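Local coordinates for putative glucoamylase (Bacteroides caccae ATCC 43185, PDB 4QT9), which probably acts as a glucoamylase, a glycoside hydrolase that releases glucose from starch-like glucans, at residues A[312-317]-A[349-354]. Sequence-based numbering, arbitrary orientation.
Sequences DCWGLT and VYTPEY
The indole of Trp314 points the edge of its six-membered ring at the start of helix 352-364, against Tyr354 and Thr351. CZ2 of Trp314 lies 3.7 Å from CB of Tyr354. CH2 of Trp314 lies 4.1 Å from OG1 of Thr351. Both partners sit at the indole edge, near the ring plane. The two aromatic rings do not stack. Tyr354 offers its CB and its phenol leads away; the two side chains cross at about a right angle. The Trp314 CG stands between its own backbone N and carbonyl carbon (chi1 56°), and this turn carries the indole across to the helix. NE1 of Trp314 is 3.8 Å from O of Tyr354, too far for a hydrogen bond, so the contact rests on van der Waals packing. Thr351 holds the N-cap position, but its OG1 makes a weak hydrogen bond back to Ser347 O rather than a capping bond. Without the indole, as with an alanine here, a gap would probably open between the loop and the first turn of the helix, beside Tyr354 CB. The tyrosine ring makes a cation-pi contact with Arg296 of helix 284-301. Trp314 also touches Thr292 and Cys299 of that helix and Val358 of helix 352-364. The indole thus ties the loop leading into strand 318-321 to helices 284-301 and 352-364.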
ATOM      1  N   ASP A 312      14.264  19.699  -3.502  1.00 31.61           N
ATOM      2  CA  ASP A 312      13.258  19.600  -4.564  1.00 31.47           C
ATOM      3  C   ASP A 312      13.177  18.174  -5.120  1.00 34.44           C
ATOM      4  O   ASP A 312      12.286  17.888  -5.909  1.00 34.21           O
ATOM      5  CB  ASP A 312      13.580  20.582  -5.710  1.00 33.26           C
ATOM      6  CG  ASP A 312      13.631  22.048  -5.311  1.00 44.47           C
ATOM      7  OD1 ASP A 312      12.561  22.607  -4.948  1.00 45.06           O
ATOM      8  OD2 ASP A 312      14.732  22.645  -5.385  1.00 51.53           O
ATOM      9  N   CYS A 313      14.126  17.299  -4.767  1.00 31.07           N
ATOM     10  CA  CYS A 313      14.142  15.944  -5.322  1.00 30.95           C
ATOM     11  C   CYS A 313      14.661  14.950  -4.285  1.00 29.59           C
ATOM     12  O   CYS A 313      15.867  14.837  -4.055  1.00 26.58           O
ATOM     13  CB  CYS A 313      14.965  15.900  -6.610  1.00 32.93           C
ATOM     14  SG  CYS A 313      14.852  14.330  -7.503  1.00 36.99           S
ATOM     15  N   TRP A 314      13.725  14.256  -3.626  1.00 22.96           N
ATOM     16  CA  TRP A 314      14.052  13.281  -2.591  1.00 23.61           C
ATOM     17  C   TRP A 314      12.985  12.194  -2.559  1.00 27.02           C
ATOM     18  O   TRP A 314      11.907  12.380  -3.121  1.00 27.61           O
ATOM     19  CB  TRP A 314      14.174  13.950  -1.184  1.00 22.33           C
ATOM     20  CG  TRP A 314      12.959  14.718  -0.737  1.00 22.61           C
ATOM     21  CD1 TRP A 314      12.721  16.054  -0.920  1.00 25.76           C
ATOM     22  CD2 TRP A 314      11.841  14.207   0.006  1.00 21.81           C
ATOM     23  NE1 TRP A 314      11.519  16.406  -0.349  1.00 25.26           N
ATOM     24  CE2 TRP A 314      10.955  15.289   0.230  1.00 25.79           C
ATOM     25  CE3 TRP A 314      11.511  12.943   0.526  1.00 22.20           C
ATOM     26  CZ2 TRP A 314       9.755  15.142   0.934  1.00 24.86           C
ATOM     27  CZ3 TRP A 314      10.308  12.794   1.213  1.00 23.73           C
ATOM     28  CH2 TRP A 314       9.437  13.880   1.396  1.00 24.50           C
ATOM     29  N   GLY A 315      13.271  11.098  -1.873  1.00 23.17           N
ATOM     30  CA  GLY A 315      12.292  10.027  -1.732  1.00 23.34           C
ATOM     31  C   GLY A 315      12.855   8.674  -2.092  1.00 27.84           C
ATOM     32  O   GLY A 315      12.931   8.320  -3.274  1.00 26.20           O
ATOM     33  N   LEU A 316      13.271   7.922  -1.051  1.00 24.19           N
ATOM     34  CA  LEU A 316      13.854   6.590  -1.195  1.00 23.09           C
ATOM     35  C   LEU A 316      12.927   5.510  -0.655  1.00 24.66           C
ATOM     36  O   LEU A 316      12.590   5.488   0.537  1.00 22.47           O
ATOM     37  CB  LEU A 316      15.221   6.486  -0.502  1.00 23.09           C
ATOM     38  CG  LEU A 316      16.295   7.453  -0.968  1.00 27.35           C
ATOM     39  CD1 LEU A 316      17.550   7.293  -0.134  1.00 28.50           C
ATOM     40  CD2 LEU A 316      16.598   7.278  -2.407  1.00 26.41           C
ATOM     41  N   THR A 317      12.569   4.577  -1.549  1.00 19.72           N
ATOM     42  CA  THR A 317      11.725   3.441  -1.218  1.00 18.73           C
ATOM     43  C   THR A 317      11.996   2.291  -2.169  1.00 21.63           C
ATOM     44  O   THR A 317      12.649   2.487  -3.202  1.00 21.47           O
ATOM     45  CB  THR A 317      10.252   3.858  -1.259  1.00 22.88           C
ATOM     46  OG1 THR A 317       9.546   2.915  -0.482  1.00 24.46           O
ATOM     47  CG2 THR A 317       9.690   3.930  -2.695  1.00 15.84           C
ATOM     48  N   VAL A 349       0.380  13.625   2.972  1.00 23.28           N
ATOM     49  CA  VAL A 349      -0.480  13.716   4.177  1.00 24.09           C
ATOM     50  C   VAL A 349       0.348  14.105   5.441  1.00 28.84           C
ATOM     51  O   VAL A 349      -0.206  14.690   6.373  1.00 31.08           O
ATOM     52  CB  VAL A 349      -1.277  12.408   4.426  1.00 26.78           C
ATOM     53  CG1 VAL A 349      -2.253  12.135   3.285  1.00 25.50           C
ATOM     54  CG2 VAL A 349      -0.349  11.206   4.667  1.00 26.12           C
ATOM     55  N   TYR A 350       1.660  13.787   5.452  1.00 24.29           N
ATOM     56  CA  TYR A 350       2.589  14.069   6.560  1.00 25.07           C
ATOM     57  C   TYR A 350       3.390  15.357   6.377  1.00 31.20           C
ATOM     58  O   TYR A 350       3.562  16.103   7.351  1.00 31.81           O
ATOM     59  CB  TYR A 350       3.601  12.921   6.730  1.00 24.99           C
ATOM     60  CG  TYR A 350       2.960  11.578   6.931  1.00 24.84           C
ATOM     61  CD1 TYR A 350       2.131  11.340   8.022  1.00 25.20           C
ATOM     62  CD2 TYR A 350       3.186  10.534   6.036  1.00 25.19           C
ATOM     63  CE1 TYR A 350       1.502  10.111   8.197  1.00 25.82           C
ATOM     64  CE2 TYR A 350       2.574   9.292   6.209  1.00 25.34           C
ATOM     65  CZ  TYR A 350       1.734   9.087   7.295  1.00 29.26           C
ATOM     66  OH  TYR A 350       1.159   7.867   7.515  1.00 21.17           O
ATOM     67  N   THR A 351       3.960  15.557   5.168  1.00 27.14           N
ATOM     68  CA  THR A 351       4.807  16.711   4.820  1.00 28.58           C
ATOM     69  C   THR A 351       4.223  17.388   3.563  1.00 33.57           C
ATOM     70  O   THR A 351       4.772  17.224   2.467  1.00 33.61           O
ATOM     71  CB  THR A 351       6.269  16.250   4.636  1.00 31.32           C
ATOM     72  OG1 THR A 351       6.291  15.232   3.630  1.00 27.76           O
ATOM     73  CG2 THR A 351       6.880  15.708   5.932  1.00 27.83           C
ATOM     74  N   PRO A 352       3.073  18.108   3.691  1.00 30.99           N
ATOM     75  CA  PRO A 352       2.420  18.667   2.496  1.00 30.79           C
ATOM     76  C   PRO A 352       3.311  19.567   1.624  1.00 34.11           C
ATOM     77  O   PRO A 352       3.372  19.351   0.414  1.00 32.95           O
ATOM     78  CB  PRO A 352       1.231  19.441   3.072  1.00 32.92           C
ATOM     79  CG  PRO A 352       0.934  18.767   4.363  1.00 37.42           C
ATOM     80  CD  PRO A 352       2.266  18.369   4.904  1.00 32.97           C
ATOM     81  N   GLU A 353       4.030  20.536   2.227  1.00 32.69           N
ATOM     82  CA  GLU A 353       4.879  21.480   1.489  1.00 32.43           C
ATOM     83  C   GLU A 353       6.076  20.788   0.837  1.00 32.60           C
ATOM     84  O   GLU A 353       6.321  21.018  -0.347  1.00 32.30           O
ATOM     85  CB  GLU A 353       5.344  22.645   2.377  1.00 35.40           C
ATOM     86  CG  GLU A 353       4.240  23.619   2.779  1.00 55.38           C
ATOM     87  CD  GLU A 353       3.413  24.249   1.668  1.00 96.11           C
ATOM     88  OE1 GLU A 353       4.005  24.755   0.685  1.00103.68           O
ATOM     89  OE2 GLU A 353       2.166  24.252   1.793  1.00 93.93           O
ATOM     90  N   TYR A 354       6.792  19.922   1.576  1.00 27.25           N
ATOM     91  CA  TYR A 354       7.952  19.229   1.019  1.00 26.30           C
ATOM     92  C   TYR A 354       7.534  18.267  -0.084  1.00 29.62           C
ATOM     93  O   TYR A 354       8.217  18.174  -1.098  1.00 28.65           O
ATOM     94  CB  TYR A 354       8.739  18.483   2.094  1.00 26.77           C
ATOM     95  CG  TYR A 354       9.330  19.355   3.188  1.00 28.87           C
ATOM     96  CD1 TYR A 354       9.748  20.655   2.925  1.00 31.91           C
ATOM     97  CD2 TYR A 354       9.512  18.860   4.474  1.00 28.56           C
ATOM     98  CE1 TYR A 354      10.312  21.448   3.923  1.00 34.59           C
ATOM     99  CE2 TYR A 354      10.088  19.633   5.473  1.00 30.43           C
ATOM    100  CZ  TYR A 354      10.484  20.926   5.197  1.00 41.03           C
ATOM    101  OH  TYR A 354      11.060  21.657   6.202  1.00 40.49           O
TER